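Exotoxin 5 (Staphylococcus aureus subsp. aureus COL, PDB 3R2I) is of unknown function but belongs to the staphylococcal superantigen-like exotoxins, secreted proteins that probably interfere with host immune defence. Local coordinates at residues K97-Y111 against I129-K141. Sequence-based numbering, arbitrary orientation.
Sequences KAFKVFLLGDDKNKY and IKGGIYSVGGITK
The parallel strand pair of the OB-fold, strand 97-103 beside strand 133-136, is held by five backbone hydrogen bonds, from I133 N to A98 O (3.0 Å) to a longer one from G137 N to F102 O (3.3 Å). Between them K100 and S135 each use both backbone N and O: K100 N gives to I133 O, K100 O takes S135 N, and S135 O takes F102 N. F99, V101, I133 and S135 share the buried face, consistent with the interior of the OB barrel. There the F99 ring and the I133 side chain lie side by side, F99 CE1 3.8 Å from I133 CD1, and the ring also meets F92 of strand 87-94. S135 is a polar residue in this buried row, and its OG is satisfied by the backbone N of V123. The other face carries K100, Y134, F102 and V136. With CG anti to the backbone N (chi1 174°), the K100 chain extends beside Y134 and brings K100 CD over the face of the Y134 ring, 4.1 Å from its centroid, a CH-pi contact; bends further out take NZ to N91. Y134 suits the place by offering a broad ring to the lysine methylenes while its OH bonds to D128. F102 crosses it, Y134 CD1 lying at the F102 ring edge. At G137 and G138, both with positive phi, which favours glycine, the strand breaks, and I139 then packs on V101, L103 and Y111. Backbone bonds thus set the register, while lysine methylenes lie on an aromatic ring and the polar ends find partners in N91 and D128, away from the mostly apolar buried face.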
ATOM      1  N   LYS A  97      11.680  -5.723  15.112  1.00 39.77           N
ATOM      2  CA  LYS A  97      11.141  -6.462  13.979  1.00 37.14           C
ATOM      3  C   LYS A  97      12.148  -6.702  12.888  1.00 34.05           C
ATOM      4  O   LYS A  97      12.915  -5.811  12.525  1.00 34.44           O
ATOM      5  CB  LYS A  97       9.915  -5.730  13.394  1.00 36.90           C
ATOM      6  CG  LYS A  97       8.515  -6.236  13.789  1.00 44.53           C
ATOM      7  CD  LYS A  97       7.991  -5.919  15.189  1.00 54.08           C
ATOM      8  CE  LYS A  97       6.584  -6.579  15.385  1.00 59.23           C
ATOM      9  NZ  LYS A  97       5.897  -6.261  16.686  1.00 62.12           N
ATOM     10  N   ALA A  98      12.135  -7.911  12.335  1.00 31.56           N
ATOM     11  CA  ALA A  98      13.025  -8.282  11.240  1.00 28.66           C
ATOM     12  C   ALA A  98      12.148  -8.316  10.006  1.00 26.07           C
ATOM     13  O   ALA A  98      11.029  -8.815  10.017  1.00 25.67           O
ATOM     14  CB  ALA A  98      13.685  -9.617  11.487  1.00 28.65           C
ATOM     15  N   PHE A  99      12.647  -7.717   8.955  1.00 23.81           N
ATOM     16  CA  PHE A  99      11.928  -7.595   7.741  1.00 23.83           C
ATOM     17  C   PHE A  99      12.663  -8.270   6.576  1.00 23.72           C
ATOM     18  O   PHE A  99      13.882  -8.285   6.536  1.00 24.97           O
ATOM     19  CB  PHE A  99      11.776  -6.096   7.452  1.00 23.71           C
ATOM     20  CG  PHE A  99      10.911  -5.355   8.463  1.00 23.61           C
ATOM     21  CD1 PHE A  99       9.535  -5.314   8.312  1.00 23.67           C
ATOM     22  CD2 PHE A  99      11.469  -4.680   9.522  1.00 25.84           C
ATOM     23  CE1 PHE A  99       8.725  -4.602   9.216  1.00 22.46           C
ATOM     24  CE2 PHE A  99      10.657  -3.988  10.441  1.00 24.48           C
ATOM     25  CZ  PHE A  99       9.288  -3.960  10.277  1.00 21.44           C
ATOM     26  N   LYS A 100      11.907  -8.839   5.654  1.00 22.49           N
ATOM     27  CA  LYS A 100      12.466  -9.443   4.447  1.00 23.14           C
ATOM     28  C   LYS A 100      11.601  -8.909   3.304  1.00 21.68           C
ATOM     29  O   LYS A 100      10.463  -9.309   3.136  1.00 21.82           O
ATOM     30  CB  LYS A 100      12.537 -10.976   4.529  1.00 23.36           C
ATOM     31  CG  LYS A 100      12.984 -11.634   3.209  1.00 25.64           C
ATOM     32  CD  LYS A 100      13.144 -13.155   3.309  1.00 28.56           C
ATOM     33  CE  LYS A 100      14.552 -13.635   3.805  1.00 34.31           C
ATOM     34  NZ  LYS A 100      14.982 -13.435   5.195  1.00 32.54           N
ATOM     35  N   VAL A 101      12.132  -7.930   2.567  1.00 21.92           N
ATOM     36  CA  VAL A 101      11.388  -7.270   1.500  1.00 20.39           C
ATOM     37  C   VAL A 101      11.818  -7.787   0.144  1.00 20.91           C
ATOM     38  O   VAL A 101      12.982  -7.639  -0.245  1.00 19.99           O
ATOM     39  CB  VAL A 101      11.544  -5.757   1.624  1.00 21.66           C
ATOM     40  CG1 VAL A 101      10.718  -5.021   0.543  1.00 21.02           C
ATOM     41  CG2 VAL A 101      11.083  -5.321   3.013  1.00 18.88           C
ATOM     42  N   PHE A 102      10.866  -8.412  -0.554  1.00 20.47           N
ATOM     43  CA  PHE A 102      11.114  -9.042  -1.850  1.00 20.37           C
ATOM     44  C   PHE A 102      11.133  -8.018  -2.953  1.00 22.27           C
ATOM     45  O   PHE A 102      10.388  -7.014  -2.907  1.00 24.58           O
ATOM     46  CB  PHE A 102      10.073 -10.137  -2.152  1.00 18.02           C
ATOM     47  CG  PHE A 102      10.236 -11.370  -1.316  1.00 21.08           C
ATOM     48  CD1 PHE A 102       9.954 -11.355   0.050  1.00 21.44           C
ATOM     49  CD2 PHE A 102      10.684 -12.548  -1.870  1.00 24.44           C
ATOM     50  CE1 PHE A 102      10.139 -12.486   0.838  1.00 23.39           C
ATOM     51  CE2 PHE A 102      10.873 -13.693  -1.078  1.00 27.21           C
ATOM     52  CZ  PHE A 102      10.594 -13.661   0.271  1.00 24.60           C
ATOM     53  N   LEU A 103      12.027  -8.256  -3.910  1.00 22.66           N
ATOM     54  CA  LEU A 103      12.202  -7.408  -5.075  1.00 24.04           C
ATOM     55  C   LEU A 103      11.886  -8.293  -6.250  1.00 25.66           C
ATOM     56  O   LEU A 103      12.563  -9.276  -6.507  1.00 27.98           O
ATOM     57  CB  LEU A 103      13.623  -6.889  -5.143  1.00 24.62           C
ATOM     58  CG  LEU A 103      14.131  -6.174  -3.885  1.00 21.77           C
ATOM     59  CD1 LEU A 103      15.679  -5.950  -3.989  1.00 18.88           C
ATOM     60  CD2 LEU A 103      13.358  -4.878  -3.727  1.00 20.08           C
ATOM     61  N   LEU A 104      10.811  -7.947  -6.929  1.00 27.13           N
ATOM     62  CA  LEU A 104      10.283  -8.715  -8.026  1.00 29.85           C
ATOM     63  C   LEU A 104      10.078  -7.831  -9.237  1.00 31.91           C
ATOM     64  O   LEU A 104      10.073  -6.609  -9.138  1.00 32.28           O
ATOM     65  CB  LEU A 104       8.924  -9.327  -7.614  1.00 28.01           C
ATOM     66  CG  LEU A 104       8.912 -10.254  -6.395  1.00 26.33           C
ATOM     67  CD1 LEU A 104       7.484 -10.497  -5.916  1.00 26.02           C
ATOM     68  CD2 LEU A 104       9.654 -11.597  -6.704  1.00 25.51           C
ATOM     69  N   GLY A 105       9.930  -8.488 -10.373  1.00 36.03           N
ATOM     70  CA  GLY A 105       9.669  -7.835 -11.658  1.00 39.27           C
ATOM     71  C   GLY A 105      10.709  -6.842 -12.085  1.00 40.59           C
ATOM     72  O   GLY A 105      11.896  -7.113 -12.008  1.00 41.58           O
ATOM     73  N   ASP A 106      10.242  -5.685 -12.544  1.00 42.19           N
ATOM     74  CA  ASP A 106      11.126  -4.629 -12.996  1.00 44.11           C
ATOM     75  C   ASP A 106      12.120  -4.177 -11.909  1.00 42.76           C
ATOM     76  O   ASP A 106      13.217  -3.723 -12.240  1.00 43.10           O
ATOM     77  CB  ASP A 106      10.316  -3.417 -13.492  1.00 45.29           C
ATOM     78  CG  ASP A 106       9.565  -3.678 -14.819  1.00 50.38           C
ATOM     79  OD1 ASP A 106       9.860  -4.669 -15.542  1.00 53.19           O
ATOM     80  OD2 ASP A 106       8.675  -2.854 -15.145  1.00 50.89           O
ATOM     81  N   ASP A 107      11.761  -4.312 -10.627  1.00 40.44           N
ATOM     82  CA  ASP A 107      12.652  -3.857  -9.530  1.00 39.99           C
ATOM     83  C   ASP A 107      13.566  -4.953  -8.987  1.00 38.53           C
ATOM     84  O   ASP A 107      14.340  -4.720  -8.034  1.00 36.81           O
ATOM     85  CB  ASP A 107      11.844  -3.217  -8.377  1.00 37.82           C
ATOM     86  CG  ASP A 107      11.134  -1.906  -8.790  1.00 44.22           C
ATOM     87  OD1 ASP A 107      10.540  -1.839  -9.900  1.00 53.10           O
ATOM     88  OD2 ASP A 107      11.139  -0.933  -7.989  1.00 45.25           O
ATOM     89  N   LYS A 108      13.527  -6.113  -9.638  1.00 39.26           N
ATOM     90  CA  LYS A 108      14.265  -7.295  -9.194  1.00 40.50           C
ATOM     91  C   LYS A 108      15.727  -7.068  -8.901  1.00 41.31           C
ATOM     92  O   LYS A 108      16.269  -7.642  -7.959  1.00 39.54           O
ATOM     93  CB  LYS A 108      14.168  -8.443 -10.219  1.00 42.92           C
ATOM     94  CG  LYS A 108      15.000  -9.651  -9.772  1.00 48.50           C
ATOM     95  CD  LYS A 108      14.873 -10.910 -10.623  1.00 56.15           C
ATOM     96  CE  LYS A 108      15.577 -12.111  -9.895  1.00 57.35           C
ATOM     97  NZ  LYS A 108      15.445 -13.416 -10.628  1.00 61.90           N
ATOM     98  N   ASN A 109      16.370  -6.240  -9.706  1.00 42.73           N
ATOM     99  CA  ASN A 109      17.795  -6.019  -9.570  1.00 44.58           C
ATOM    100  C   ASN A 109      18.130  -4.617  -9.142  1.00 44.50           C
ATOM    101  O   ASN A 109      19.255  -4.149  -9.387  1.00 45.91           O
ATOM    102  CB  ASN A 109      18.442  -6.340 -10.937  1.00 47.31           C
ATOM    103  CG  ASN A 109      18.524  -7.841 -11.197  1.00 49.25           C
ATOM    104  OD1 ASN A 109      18.885  -8.602 -10.309  1.00 53.48           O
ATOM    105  ND2 ASN A 109      18.219  -8.262 -12.411  1.00 47.94           N
ATOM    106  N   LYS A 110      17.232  -3.993  -8.388  1.00 42.58           N
ATOM    107  CA  LYS A 110      17.399  -2.576  -8.082  1.00 43.95           C
ATOM    108  C   LYS A 110      18.270  -2.126  -6.901  1.00 43.10           C
ATOM    109  O   LYS A 110      18.694  -0.949  -6.864  1.00 46.21           O
ATOM    110  CB  LYS A 110      16.021  -1.882  -8.040  1.00 43.57           C
ATOM    111  CG  LYS A 110      16.106  -0.376  -8.356  1.00 49.56           C
ATOM    112  CD  LYS A 110      14.778   0.214  -8.953  1.00 55.29           C
ATOM    113  CE  LYS A 110      13.840   0.846  -7.945  1.00 54.84           C
ATOM    114  NZ  LYS A 110      14.315   2.212  -7.517  1.00 54.54           N
ATOM    115  N   TYR A 111      18.600  -2.989  -5.961  1.00 41.08           N
ATOM    116  CA  TYR A 111      19.395  -2.454  -4.832  1.00 39.75           C
ATOM    117  C   TYR A 111      20.653  -3.282  -4.566  1.00 38.78           C
ATOM    118  O   TYR A 111      20.982  -3.570  -3.429  1.00 35.86           O
ATOM    119  CB  TYR A 111      18.495  -2.350  -3.571  1.00 36.99           C
ATOM    120  CG  TYR A 111      17.227  -1.498  -3.757  1.00 35.25           C
ATOM    121  CD1 TYR A 111      16.023  -2.077  -4.102  1.00 29.75           C
ATOM    122  CD2 TYR A 111      17.251  -0.113  -3.600  1.00 35.83           C
ATOM    123  CE1 TYR A 111      14.875  -1.322  -4.275  1.00 30.13           C
ATOM    124  CE2 TYR A 111      16.098   0.655  -3.773  1.00 32.26           C
ATOM    125  CZ  TYR A 111      14.911   0.038  -4.103  1.00 32.19           C
ATOM    126  OH  TYR A 111      13.752   0.767  -4.310  1.00 32.85           O
ATOM    127  N   ILE A 129       8.209 -18.342  11.571  1.00 27.49           N
ATOM    128  CA  ILE A 129       8.202 -18.923  12.886  1.00 28.86           C
ATOM    129  C   ILE A 129       9.011 -18.178  13.942  1.00 28.73           C
ATOM    130  O   ILE A 129       8.927 -18.502  15.111  1.00 28.99           O
ATOM    131  CB  ILE A 129       8.671 -20.364  12.835  1.00 31.39           C
ATOM    132  CG1 ILE A 129      10.158 -20.456  12.445  1.00 31.41           C
ATOM    133  CG2 ILE A 129       7.808 -21.130  11.874  1.00 27.31           C
ATOM    134  CD1 ILE A 129      10.685 -21.904  12.585  1.00 31.55           C
ATOM    135  N   LYS A 130       9.819 -17.220  13.506  1.00 27.38           N
ATOM    136  CA  LYS A 130      10.614 -16.376  14.376  1.00 28.61           C
ATOM    137  C   LYS A 130      10.013 -14.939  14.377  1.00 26.34           C
ATOM    138  O   LYS A 130      10.580 -14.036  14.937  1.00 26.63           O
ATOM    139  CB  LYS A 130      12.041 -16.300  13.828  1.00 30.22           C
ATOM    140  CG  LYS A 130      12.866 -17.571  13.895  1.00 34.18           C
ATOM    141  CD  LYS A 130      13.315 -17.832  15.307  1.00 41.62           C
ATOM    142  CE  LYS A 130      14.097 -19.119  15.438  1.00 44.47           C
ATOM    143  NZ  LYS A 130      14.577 -19.254  16.823  1.00 49.40           N
ATOM    144  N   GLY A 131       8.906 -14.728  13.682  1.00 24.98           N
ATOM    145  CA  GLY A 131       8.270 -13.407  13.609  1.00 24.36           C
ATOM    146  C   GLY A 131       8.691 -12.520  12.462  1.00 22.16           C
ATOM    147  O   GLY A 131       8.205 -11.421  12.317  1.00 22.01           O
ATOM    148  N   GLY A 132       9.583 -12.981  11.606  1.00 25.13           N
ATOM    149  CA  GLY A 132      10.012 -12.153  10.452  1.00 22.83           C
ATOM    150  C   GLY A 132       8.826 -11.815   9.555  1.00 22.98           C
ATOM    151  O   GLY A 132       7.928 -12.633   9.358  1.00 22.33           O
ATOM    152  N   ILE A 133       8.847 -10.590   9.029  1.00 23.04           N
ATOM    153  CA  ILE A 133       7.839 -10.054   8.159  1.00 22.35           C
ATOM    154  C   ILE A 133       8.347 -10.085   6.706  1.00 22.98           C
ATOM    155  O   ILE A 133       9.279  -9.386   6.345  1.00 21.16           O
ATOM    156  CB  ILE A 133       7.511  -8.654   8.648  1.00 22.97           C
ATOM    157  CG1 ILE A 133       7.054  -8.788  10.098  1.00 25.38           C
ATOM    158  CG2 ILE A 133       6.475  -7.971   7.780  1.00 21.56           C
ATOM    159  CD1 ILE A 133       6.919  -7.557  10.834  1.00 29.49           C
ATOM    160  N   TYR A 134       7.748 -10.967   5.906  1.00 22.70           N
ATOM    161  CA  TYR A 134       8.077 -11.119   4.504  1.00 22.52           C
ATOM    162  C   TYR A 134       7.097 -10.246   3.742  1.00 22.38           C
ATOM    163  O   TYR A 134       5.906 -10.546   3.757  1.00 20.47           O
ATOM    164  CB  TYR A 134       7.888 -12.592   4.096  1.00 22.26           C
ATOM    165  CG  TYR A 134       8.880 -13.555   4.698  1.00 22.57           C
ATOM    166  CD1 TYR A 134       9.313 -14.670   3.991  1.00 27.25           C
ATOM    167  CD2 TYR A 134       9.443 -13.333   5.952  1.00 27.91           C
ATOM    168  CE1 TYR A 134      10.210 -15.573   4.554  1.00 29.66           C
ATOM    169  CE2 TYR A 134      10.358 -14.218   6.492  1.00 27.61           C
ATOM    170  CZ  TYR A 134      10.721 -15.340   5.797  1.00 27.00           C
ATOM    171  OH  TYR A 134      11.622 -16.222   6.361  1.00 35.52           O
ATOM    172  N   SER A 135       7.577  -9.154   3.118  1.00 23.09           N
ATOM    173  CA  SER A 135       6.691  -8.234   2.374  1.00 21.88           C
ATOM    174  C   SER A 135       7.242  -8.005   0.968  1.00 20.47           C
ATOM    175  O   SER A 135       8.413  -8.312   0.720  1.00 19.89           O
ATOM    176  CB  SER A 135       6.489  -6.907   3.130  1.00 22.77           C
ATOM    177  OG  SER A 135       5.612  -6.008   2.430  1.00 23.72           O
ATOM    178  N   VAL A 136       6.370  -7.547   0.056  1.00 17.73           N
ATOM    179  CA  VAL A 136       6.731  -7.250  -1.315  1.00 16.71           C
ATOM    180  C   VAL A 136       6.680  -5.740  -1.602  1.00 17.79           C
ATOM    181  O   VAL A 136       5.675  -5.079  -1.329  1.00 19.53           O
ATOM    182  CB  VAL A 136       5.803  -7.979  -2.325  1.00 17.66           C
ATOM    183  CG1 VAL A 136       6.205  -7.649  -3.756  1.00 17.33           C
ATOM    184  CG2 VAL A 136       5.824  -9.483  -2.129  1.00 15.93           C
ATOM    185  N   GLY A 137       7.775  -5.179  -2.100  1.00 17.72           N
ATOM    186  CA  GLY A 137       7.814  -3.760  -2.479  1.00 17.75           C
ATOM    187  C   GLY A 137       7.692  -2.739  -1.376  1.00 18.30           C
ATOM    188  O   GLY A 137       8.247  -2.913  -0.289  1.00 18.41           O
ATOM    189  N   GLY A 138       6.970  -1.658  -1.655  1.00 18.32           N
ATOM    190  CA  GLY A 138       6.754  -0.629  -0.662  1.00 19.00           C
ATOM    191  C   GLY A 138       7.955   0.229  -0.304  1.00 19.04           C
ATOM    192  O   GLY A 138       7.945   0.902   0.732  1.00 18.68           O
ATOM    193  N   ILE A 139       8.942   0.277  -1.196  1.00 21.40           N
ATOM    194  CA  ILE A 139      10.200   0.994  -0.968  1.00 22.03           C
ATOM    195  C   ILE A 139      10.160   2.374  -1.557  1.00 23.68           C
ATOM    196  O   ILE A 139       9.901   2.528  -2.726  1.00 25.64           O
ATOM    197  CB  ILE A 139      11.348   0.209  -1.595  1.00 24.17           C
ATOM    198  CG1 ILE A 139      11.355  -1.237  -1.060  1.00 23.53           C
ATOM    199  CG2 ILE A 139      12.718   0.858  -1.330  1.00 21.34           C
ATOM    200  CD1 ILE A 139      12.057  -2.207  -2.027  1.00 26.15           C
ATOM    201  N   THR A 140      10.382   3.385  -0.725  1.00 25.43           N
ATOM    202  CA  THR A 140      10.387   4.787  -1.167  1.00 25.45           C
ATOM    203  C   THR A 140      11.609   5.478  -0.621  1.00 26.78           C
ATOM    204  O   THR A 140      12.272   4.945   0.235  1.00 27.28           O
ATOM    205  CB  THR A 140       9.151   5.550  -0.617  1.00 25.43           C
ATOM    206  OG1 THR A 140       9.080   5.373   0.800  1.00 22.53           O
ATOM    207  CG2 THR A 140       7.832   5.027  -1.259  1.00 23.80           C
ATOM    208  N   LYS A 141      11.920   6.647  -1.148  1.00 28.99           N
ATOM    209  CA  LYS A 141      13.003   7.452  -0.644  1.00 32.60           C
ATOM    210  C   LYS A 141      12.472   8.280   0.516  1.00 33.37           C
ATOM    211  O   LYS A 141      11.396   8.870   0.426  1.00 33.56           O
ATOM    212  CB  LYS A 141      13.552   8.363  -1.730  1.00 34.55           C
ATOM    213  CG  LYS A 141      14.270   7.613  -2.832  1.00 39.67           C
ATOM    214  CD  LYS A 141      14.963   8.574  -3.850  1.00 49.76           C
ATOM    215  CE  LYS A 141      15.636   7.776  -4.959  1.00 53.82           C
ATOM    216  NZ  LYS A 141      16.282   8.635  -5.988  1.00 59.72           N
TER
HETATM  217  O   HOH W   1      10.340  -9.815  13.584  1.00 32.31           O